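Local coordinates for protein aeromonas extracellular serine protease (Aeromonas sobria, PDB 3WQB) that cleaves peptide bonds after paired basic residues, one of them lysine, as a secreted calcium-binding serine protease of the furin subfamily, at residues Q32-Y37 and D44-R49; G116-G121 and G330-T335; G304-D309 and R315-S320. The protein carries 1 engineered substitution. One frame throughout, in Å; residues are numbered along the deposited sequence.

Contact 1: residues Q32-Y37 and D44-R49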
loop_
_atom_site.group_PDB
_atom_site.type_symbol
_atom_site.label_atom_id
_atom_site.label_comp_id
_atom_site.label_asym_id
_atom_site.label_seq_id
_atom_site.Cartn_x
_atom_site.Cartn_y
_atom_site.Cartn_z
ATOM N N GLN A 32 -3.688 7.574 -26.775
ATOM C CA GLN A 32 -2.417 7.089 -26.216
ATOM C C GLN A 32 -1.325 8.147 -26.141
ATOM O O GLN A 32 -0.459 8.082 -25.271
ATOM C CB GLN A 32 -1.929 5.818 -26.912
ATOM C CG GLN A 32 -1.392 5.985 -28.328
ATOM C CD GLN A 32 -0.961 4.658 -28.900
ATOM O OE1 GLN A 32 -1.775 3.751 -29.060
ATOM N NE2 GLN A 32 0.329 4.524 -29.191
ATOM N N ASP A 33 -1.367 9.129 -27.033
ATOM C CA ASP A 33 -0.382 10.207 -26.979
ATOM C C ASP A 33 -0.604 11.168 -25.816
ATOM O O ASP A 33 0.240 12.018 -25.553
ATOM C CB ASP A 33 -0.281 10.950 -28.320
ATOM C CG ASP A 33 0.360 10.101 -29.404
ATOM O OD1 ASP A 33 1.315 9.350 -29.099
ATOM O OD2 ASP A 33 -0.091 10.187 -30.566
ATOM N N GLN A 34 -1.734 11.018 -25.118
ATOM C CA GLN A 34 -1.987 11.786 -23.901
ATOM C C GLN A 34 -1.824 10.966 -22.618
ATOM O O GLN A 34 -2.087 11.461 -21.516
ATOM C CB GLN A 34 -3.338 12.505 -23.979
ATOM C CG GLN A 34 -3.302 13.699 -24.930
ATOM C CD GLN A 34 -2.641 14.921 -24.334
ATOM O OE1 GLN A 34 -1.693 14.818 -23.555
ATOM N NE2 GLN A 34 -3.152 16.091 -24.682
ATOM N N GLN A 35 -1.378 9.721 -22.774
ATOM C CA GLN A 35 -0.988 8.876 -21.636
ATOM C C GLN A 35 0.511 9.097 -21.385
ATOM O O GLN A 35 1.357 8.328 -21.847
ATOM C CB GLN A 35 -1.276 7.407 -21.933
ATOM C CG GLN A 35 -2.753 7.079 -22.116
ATOM C CD GLN A 35 -2.952 5.643 -22.549
ATOM O OE1 GLN A 35 -3.194 5.368 -23.725
ATOM N NE2 GLN A 35 -2.822 4.715 -21.607
ATOM N N TRP A 36 0.831 10.167 -20.666
ATOM C CA TRP A 36 2.232 10.532 -20.438
ATOM C C TRP A 36 2.959 9.456 -19.657
ATOM O O TRP A 36 4.179 9.390 -19.696
ATOM C CB TRP A 36 2.344 11.882 -19.699
ATOM C CG TRP A 36 1.715 11.840 -18.329
ATOM C CD1 TRP A 36 0.419 12.131 -18.021
ATOM C CD2 TRP A 36 2.336 11.432 -17.100
ATOM N NE1 TRP A 36 0.194 11.948 -16.675
ATOM C CE2 TRP A 36 1.353 11.515 -16.086
ATOM C CE3 TRP A 36 3.632 11.017 -16.754
ATOM C CZ2 TRP A 36 1.619 11.187 -14.750
ATOM C CZ3 TRP A 36 3.899 10.700 -15.423
ATOM C CH2 TRP A 36 2.894 10.798 -14.433
ATOM N N TYR A 37 2.212 8.639 -18.925
ATOM C CA TYR A 37 2.823 7.588 -18.139
ATOM C C TYR A 37 3.406 6.468 -18.996
ATOM O O TYR A 37 4.365 5.807 -18.588
ATOM C CB TYR A 37 1.855 7.055 -17.077
ATOM C CG TYR A 37 0.515 6.556 -17.569
ATOM C CD1 TYR A 37 -0.570 7.431 -17.710
ATOM C CD2 TYR A 37 0.305 5.205 -17.816
ATOM C CE1 TYR A 37 -1.828 6.960 -18.106
ATOM C CE2 TYR A 37 -0.941 4.730 -18.221
ATOM C CZ TYR A 37 -1.999 5.618 -18.369
ATOM O OH TYR A 37 -3.233 5.151 -18.749
ATOM N N ASP A 44 0.220 17.443 -21.942
ATOM C CA ASP A 44 -0.566 17.891 -20.802
ATOM C C ASP A 44 -1.585 16.886 -20.254
ATOM O O ASP A 44 -2.163 17.126 -19.196
ATOM C CB ASP A 44 -1.205 19.274 -21.061
ATOM C CG ASP A 44 -2.188 19.287 -22.235
ATOM O OD1 ASP A 44 -2.670 18.210 -22.651
ATOM O OD2 ASP A 44 -2.482 20.410 -22.722
ATOM N N GLY A 45 -1.787 15.757 -20.938
ATOM C CA GLY A 45 -2.837 14.811 -20.518
ATOM C C GLY A 45 -4.226 15.439 -20.419
ATOM O O GLY A 45 -5.067 14.988 -19.631
ATOM N N PHE A 46 -4.456 16.476 -21.235
ATOM C CA PHE A 46 -5.703 17.269 -21.256
ATOM C C PHE A 46 -5.869 18.221 -20.068
ATOM O O PHE A 46 -6.911 18.866 -19.913
ATOM C CB PHE A 46 -6.952 16.403 -21.462
ATOM C CG PHE A 46 -6.893 15.522 -22.680
ATOM C CD1 PHE A 46 -7.001 16.065 -23.963
ATOM C CD2 PHE A 46 -6.754 14.139 -22.547
ATOM C CE1 PHE A 46 -6.972 15.245 -25.087
ATOM C CE2 PHE A 46 -6.719 13.308 -23.670
ATOM C CZ PHE A 46 -6.827 13.865 -24.949
ATOM N N SER A 47 -4.831 18.319 -19.241
ATOM C CA SER A 47 -4.785 19.300 -18.166
ATOM C C SER A 47 -4.207 20.610 -18.696
ATOM O O SER A 47 -3.856 20.711 -19.874
ATOM C CB SER A 47 -3.943 18.778 -16.999
ATOM O OG SER A 47 -2.563 19.016 -17.209
ATOM N N ALA A 48 -4.083 21.598 -17.813
ATOM C CA ALA A 48 -3.651 22.937 -18.216
ATOM C C ALA A 48 -2.188 23.015 -18.659
ATOM O O ALA A 48 -1.822 23.903 -19.426
ATOM C CB ALA A 48 -3.933 23.944 -17.115
ATOM N N ARG A 49 -1.346 22.091 -18.190
ATOM C CA ARG A 49 0.063 22.102 -18.601
ATOM C C ARG A 49 0.682 20.714 -18.598
ATOM O O ARG A 49 0.176 19.804 -17.947
ATOM C CB ARG A 49 0.903 23.064 -17.740
ATOM C CG ARG A 49 1.266 22.544 -16.349
ATOM C CD ARG A 49 2.500 23.269 -15.817
ATOM N NE ARG A 49 2.829 22.884 -14.442
ATOM C CZ ARG A 49 3.589 21.842 -14.103
ATOM N NH1 ARG A 49 4.116 21.051 -15.030
ATOM N NH2 ARG A 49 3.819 21.580 -12.825
#
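Gln34 and Gly45 bring two loops together, their CA atoms 4.6 Å apart. Residues 32-34 make a short 3-10 turn, and Asp44 to Ser47 form a type I' beta turn with an Asx turn built into its start; both loops precede helix 60-64 of the subtilisin-like domain. Gly45 and Phe46 both have positive phi, as the type I' turn requires, and the turn is closed by the bond from Ser47 N to Asp44 O. The hydroxyl of Ser47 donates to that same carbonyl, in its plane and on a lone pair.

Across the contact the work is done by the side chain of Gln34. Its chain is bent at chi2 (-78°), which folds the amide over toward the turn and lets both of its ends be used. Gln34 OE1 accepts from Gly45 N at 2.8 Å, the donor standing well above the carbonyl plane. Gln34 NE2 gives a hydrogen to Asp44 OD1 at 3.0 Å, and amide and carboxylate lie almost parallel, 13° between their planes. Nearer the backbone, the aliphatic part of Gln34 rests on one face of the Phe46 ring: Gln34 CG sits 3.9 Å from the ring centroid in a CH-pi contact, displaced toward the rim, while CB approaches CE2. The other carboxylate oxygen of Asp44, OD2, forms a salt bridge with Arg315. Asp44 OD1 has a second donor, Phe46 N at 2.9 Å, which reaches it from the face opposite to Gln34 NE2.

Contact 2: residues G116-G121 and G330-T335; sequences GTSVSG and GVMNGT
Met332 lays its side chain against the flank of helix 115-124, overlapping Ser118 with its middle and Val119 with its tip. CG is anti to the backbone N (chi1 -179°), which carries the chain out to the helix, and a bend at chi2 then turns it along the helix surface. Met332 CG comes to 3.5 Å from Ser118 CB, with SD of the same methionine following at 3.6 Å from that CB. The terminal methyl of Met332, CE, ends 3.5 Å from Val119 CG2, the branch of the valine that lies anti to its carbonyl carbon. The CA atoms of Ser118 and Met332 are 6.5 Å apart.

Here the catalytic framework of a subtilisin-like protease is packed together. Helix 115-124 begins at His115, one of the predicted charge-relay residues, and Val119 lies about 4 Å, side chain to side chain, from Asp78, another of them. On the other segment, Gly334 is the N-cap of helix 335-352, which carries Ala336, an engineered residue at the predicted charge-relay position, a serine in this family. Val119 also packs on Pro340 of that helix and on strands 73-77 and 173-179, so the contact is enclosed by the central sheet and the helix.

The hydroxyl of Ser118 is used elsewhere: its OG bonds to Ala114 O, just ahead of the first residue of the helix, and to Asn329 ND2. What it offers Met332 is therefore its CB. The closest approaches are between carbon and carbon or carbon and sulfur, so this buried contact probably contributes dispersion and hydrophobic packing; the directional bonds, such as that of Ser118 OG to Asn329 ND2, lie beside it.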
loop_
_atom_site.group_PDB
_atom_site.type_symbol
_atom_site.label_atom_id
_atom_site.label_comp_id
_atom_site.label_asym_id
_atom_site.label_seq_id
_atom_site.Cartn_x
_atom_site.Cartn_y
_atom_site.Cartn_z
ATOM N N GLY A 116 -11.966 1.343 -9.749
ATOM C CA GLY A 116 -11.469 0.045 -10.203
ATOM C C GLY A 116 -11.376 -0.041 -11.718
ATOM O O GLY A 116 -10.471 -0.678 -12.261
ATOM N N THR A 117 -12.337 0.574 -12.403
ATOM C CA THR A 117 -12.354 0.604 -13.856
ATOM C C THR A 117 -11.200 1.460 -14.381
ATOM O O THR A 117 -10.529 1.097 -15.352
ATOM C CB THR A 117 -13.729 1.079 -14.351
ATOM O OG1 THR A 117 -14.719 0.153 -13.885
ATOM C CG2 THR A 117 -13.792 1.167 -15.873
ATOM N N SER A 118 -10.948 2.580 -13.710
ATOM C CA SER A 118 -9.808 3.434 -14.057
ATOM C C SER A 118 -8.468 2.717 -13.839
ATOM O O SER A 118 -7.581 2.770 -14.685
ATOM C CB SER A 118 -9.866 4.745 -13.270
ATOM O OG SER A 118 -11.019 5.507 -13.603
ATOM N N VAL A 119 -8.336 2.057 -12.692
ATOM C CA VAL A 119 -7.178 1.202 -12.395
ATOM C C VAL A 119 -6.958 0.166 -13.500
ATOM O O VAL A 119 -5.842 0.012 -14.016
ATOM C CB VAL A 119 -7.372 0.504 -11.015
ATOM C CG1 VAL A 119 -6.395 -0.649 -10.804
ATOM C CG2 VAL A 119 -7.231 1.512 -9.889
ATOM N N SER A 120 -8.036 -0.534 -13.864
ATOM C CA SER A 120 -7.961 -1.601 -14.843
ATOM C C SER A 120 -7.442 -1.141 -16.198
ATOM O O SER A 120 -6.639 -1.836 -16.819
ATOM C CB SER A 120 -9.312 -2.305 -14.987
ATOM O OG SER A 120 -9.658 -2.920 -13.757
ATOM N N GLY A 121 -7.872 0.041 -16.635
ATOM C CA GLY A 121 -7.434 0.585 -17.914
ATOM C C GLY A 121 -5.957 0.930 -17.953
ATOM O O GLY A 121 -5.305 0.761 -18.982
ATOM N N GLY A 330 -9.559 11.757 -17.483
ATOM C CA GLY A 330 -8.187 12.256 -17.379
ATOM C C GLY A 330 -7.802 12.638 -15.964
ATOM O O GLY A 330 -6.816 13.355 -15.750
ATOM N N VAL A 331 -8.585 12.182 -14.990
ATOM C CA VAL A 331 -8.406 12.612 -13.601
ATOM C C VAL A 331 -7.997 11.492 -12.646
ATOM O O VAL A 331 -7.770 11.743 -11.465
ATOM C CB VAL A 331 -9.663 13.328 -13.051
ATOM C CG1 VAL A 331 -9.963 14.585 -13.858
ATOM C CG2 VAL A 331 -10.861 12.377 -13.018
ATOM N N MET A 332 -7.900 10.261 -13.146
ATOM C CA MET A 332 -7.444 9.173 -12.287
ATOM C C MET A 332 -6.037 9.471 -11.789
ATOM O O MET A 332 -5.205 9.960 -12.536
ATOM C CB MET A 332 -7.509 7.840 -13.029
ATOM C CG MET A 332 -7.082 6.635 -12.219
ATOM S SD MET A 332 -7.995 6.476 -10.676
ATOM C CE MET A 332 -7.205 5.025 -10.001
ATOM N N ASN A 333 -5.775 9.189 -10.518
ATOM C CA ASN A 333 -4.517 9.595 -9.906
ATOM C C ASN A 333 -4.209 8.738 -8.679
ATOM O O ASN A 333 -4.781 7.664 -8.497
ATOM C CB ASN A 333 -4.576 11.081 -9.531
ATOM C CG ASN A 333 -5.548 11.355 -8.407
ATOM O OD1 ASN A 333 -6.308 10.472 -8.005
ATOM N ND2 ASN A 333 -5.523 12.578 -7.877
ATOM N N GLY A 334 -3.287 9.209 -7.850
ATOM C CA GLY A 334 -3.039 8.602 -6.559
ATOM C C GLY A 334 -2.022 7.484 -6.575
ATOM O O GLY A 334 -1.546 7.046 -7.632
ATOM N N THR A 335 -1.680 7.026 -5.380
ATOM C CA THR A 335 -0.952 5.775 -5.297
ATOM C C THR A 335 -1.820 4.649 -5.864
ATOM O O THR A 335 -1.293 3.601 -6.246
ATOM C CB THR A 335 -0.400 5.489 -3.890
ATOM O OG1 THR A 335 -1.456 5.542 -2.920
ATOM C CG2 THR A 335 0.702 6.473 -3.538
#

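Contact 3: residues G304-D309 and R315-S320; sequences GYNRTD and RLHGNS. With CA (calcium ion), chain E.
Asn306 lies over one face of the His317 ring, its CB 3.9 Å from the ring centroid in a CH-pi contact offset toward the rim. Its chi1 near 180° (-179°) points the amide away from the backbone N, past the ring to the backbone of the type II turn Leu316-Asn319. There Asn306 OD1 accepts from Gly318 N at 3.0 Å in a fairly straight bond (159°). On the other side of the amide, ND2 donates to a water and to Tyr328 O. The same water accepts from Asn319 N, and its oxygen lies 2.8 Å from Leu316 O, to which it probably donates, tying the side chain to both ends of the turn. The ring of His317 is itself placed from two directions. A second water in the ring plane bonds ND1 and also accepts from Arg307 N, and NE2 is hydrogen-bonded to Gly330 N.

Fixing the Asn306 side chain in this way probably also steadies its backbone, whose carbonyl O binds calcium at 2.5 Å. Asp297, Leu298, Gly300, Met303 and Cys326 complete the site, which is thus a loop-built calcium site of the subtilisin domain, dominated by main-chain carbonyls.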
loop_
_atom_site.group_PDB
_atom_site.type_symbol
_atom_site.label_atom_id
_atom_site.label_comp_id
_atom_site.label_asym_id
_atom_site.label_seq_id
_atom_site.Cartn_x
_atom_site.Cartn_y
_atom_site.Cartn_z
ATOM N N GLY A 304 -19.324 7.478 -13.961
ATOM C CA GLY A 304 -17.871 7.579 -13.930
ATOM C C GLY A 304 -17.350 8.950 -13.569
ATOM O O GLY A 304 -18.118 9.879 -13.265
ATOM N N TYR A 305 -16.025 9.086 -13.607
ATOM C CA TYR A 305 -15.388 10.385 -13.363
ATOM C C TYR A 305 -15.614 11.368 -14.519
ATOM O O TYR A 305 -15.509 12.582 -14.329
ATOM C CB TYR A 305 -13.888 10.225 -13.121
ATOM C CG TYR A 305 -13.489 9.384 -11.933
ATOM C CD1 TYR A 305 -14.257 9.354 -10.768
ATOM C CD2 TYR A 305 -12.323 8.613 -11.974
ATOM C CE1 TYR A 305 -13.874 8.590 -9.673
ATOM C CE2 TYR A 305 -11.930 7.846 -10.882
ATOM C CZ TYR A 305 -12.709 7.829 -9.739
ATOM O OH TYR A 305 -12.311 7.065 -8.655
ATOM N N ASN A 306 -15.919 10.837 -15.701
ATOM C CA ASN A 306 -16.316 11.636 -16.847
ATOM C C ASN A 306 -17.820 11.435 -17.030
ATOM O O ASN A 306 -18.273 10.448 -17.624
ATOM C CB ASN A 306 -15.519 11.240 -18.096
ATOM C CG ASN A 306 -15.886 12.059 -19.322
ATOM O OD1 ASN A 306 -16.682 12.996 -19.251
ATOM N ND2 ASN A 306 -15.283 11.719 -20.455
ATOM N N ARG A 307 -18.583 12.357 -16.449
ATOM C CA ARG A 307 -20.036 12.316 -16.529
ATOM C C ARG A 307 -20.590 13.726 -16.435
ATOM O O ARG A 307 -19.975 14.604 -15.832
ATOM C CB ARG A 307 -20.638 11.393 -15.455
ATOM C CG ARG A 307 -20.559 11.907 -14.028
ATOM C CD ARG A 307 -21.213 10.943 -13.054
ATOM N NE ARG A 307 -21.374 11.528 -11.722
ATOM C CZ ARG A 307 -20.495 11.411 -10.730
ATOM N NH1 ARG A 307 -19.377 10.722 -10.900
ATOM N NH2 ARG A 307 -20.733 11.977 -9.553
ATOM N N THR A 308 -21.770 13.913 -17.022
ATOM C CA THR A 308 -22.325 15.244 -17.217
ATOM C C THR A 308 -22.483 16.041 -15.923
ATOM O O THR A 308 -22.186 17.235 -15.892
ATOM C CB THR A 308 -23.645 15.166 -18.017
ATOM O OG1 THR A 308 -23.440 14.364 -19.190
ATOM C CG2 THR A 308 -24.126 16.564 -18.438
ATOM N N ASP A 309 -22.915 15.387 -14.846
ATOM C CA ASP A 309 -23.178 16.111 -13.598
ATOM C C ASP A 309 -21.954 16.278 -12.695
ATOM O O ASP A 309 -22.064 16.808 -11.588
ATOM C CB ASP A 309 -24.364 15.498 -12.833
ATOM C CG ASP A 309 -24.001 14.225 -12.083
ATOM O OD1 ASP A 309 -24.875 13.705 -11.357
ATOM O OD2 ASP A 309 -22.855 13.738 -12.204
ATOM N N ARG A 315 -9.767 18.610 -20.181
ATOM C CA ARG A 315 -10.433 18.826 -21.474
ATOM C C ARG A 315 -11.040 17.578 -22.113
ATOM O O ARG A 315 -11.869 17.689 -23.022
ATOM C CB ARG A 315 -9.499 19.518 -22.475
ATOM C CG ARG A 315 -8.956 20.861 -22.002
ATOM C CD ARG A 315 -8.192 21.593 -23.118
ATOM N NE ARG A 315 -7.203 20.733 -23.776
ATOM C CZ ARG A 315 -5.975 20.484 -23.315
ATOM N NH1 ARG A 315 -5.542 21.050 -22.196
ATOM N NH2 ARG A 315 -5.168 19.672 -23.984
ATOM N N LEU A 316 -10.643 16.394 -21.652
ATOM C CA LEU A 316 -11.202 15.166 -22.191
ATOM C C LEU A 316 -12.653 14.964 -21.760
ATOM O O LEU A 316 -13.408 14.266 -22.431
ATOM C CB LEU A 316 -10.341 13.970 -21.771
ATOM C CG LEU A 316 -10.761 12.559 -22.208
ATOM C CD1 LEU A 316 -10.777 12.450 -23.720
ATOM C CD2 LEU A 316 -9.838 11.521 -21.605
ATOM N N HIS A 317 -13.031 15.557 -20.633
ATOM C CA HIS A 317 -14.349 15.309 -20.041
ATOM C C HIS A 317 -15.450 16.090 -20.741
ATOM O O HIS A 317 -15.246 17.230 -21.138
ATOM C CB HIS A 317 -14.324 15.651 -18.552
ATOM C CG HIS A 317 -13.501 14.704 -17.725
ATOM N ND1 HIS A 317 -13.951 14.207 -16.524
ATOM C CD2 HIS A 317 -12.264 14.179 -17.913
ATOM C CE1 HIS A 317 -13.030 13.410 -16.006
ATOM N NE2 HIS A 317 -11.996 13.378 -16.829
ATOM N N GLY A 318 -16.610 15.454 -20.895
ATOM C CA GLY A 318 -17.764 16.084 -21.551
ATOM C C GLY A 318 -17.398 16.688 -22.889
ATOM O O GLY A 318 -17.821 17.808 -23.221
ATOM N N ASN A 319 -16.609 15.935 -23.650
ATOM C CA ASN A 319 -16.045 16.378 -24.915
ATOM C C ASN A 319 -16.558 15.487 -26.035
ATOM O O ASN A 319 -16.098 14.358 -26.202
ATOM C CB ASN A 319 -14.513 16.340 -24.831
ATOM C CG ASN A 319 -13.841 16.943 -26.048
ATOM O OD1 ASN A 319 -14.290 16.761 -27.180
ATOM N ND2 ASN A 319 -12.738 17.643 -25.821
ATOM N N SER A 320 -17.508 16.007 -26.812
ATOM C CA SER A 320 -18.160 15.226 -27.864
ATOM C C SER A 320 -17.252 14.931 -29.063
ATOM O O SER A 320 -17.533 14.019 -29.847
ATOM C CB SER A 320 -19.444 15.921 -28.330
ATOM O OG SER A 320 -19.167 17.225 -28.803
HETATM CA CA CA E . -18.228 8.000 -18.057
HETATM O O HOH W 1 -15.954 13.239 -22.949
HETATM O O HOH W 2 -16.686 14.889 -15.940
#

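Contact 2 is the buried one, with all three touching residues buried where helix 115-124 meets the approach to helix 335-352; contacts 1 and 3 are partly buried and join loops to loops. The chemistry follows: carbon and sulfur in contact 2, but side-chain amides reading the backbone of beta turns in the other two, with a CH-pi contact beside each. The three adjoin. Between contacts 3 and 1, Arg315 bonds to the carbonyls of Phe46 and Ser47, and Leu316 packs on the Phe46 ring. Contact 3 reaches contact 2 where His317 bonds Gly330 and Tyr305 packs on Ser118 and Val331. Contacts 1 and 2 come within about 5 Å, nearest atoms, without touching.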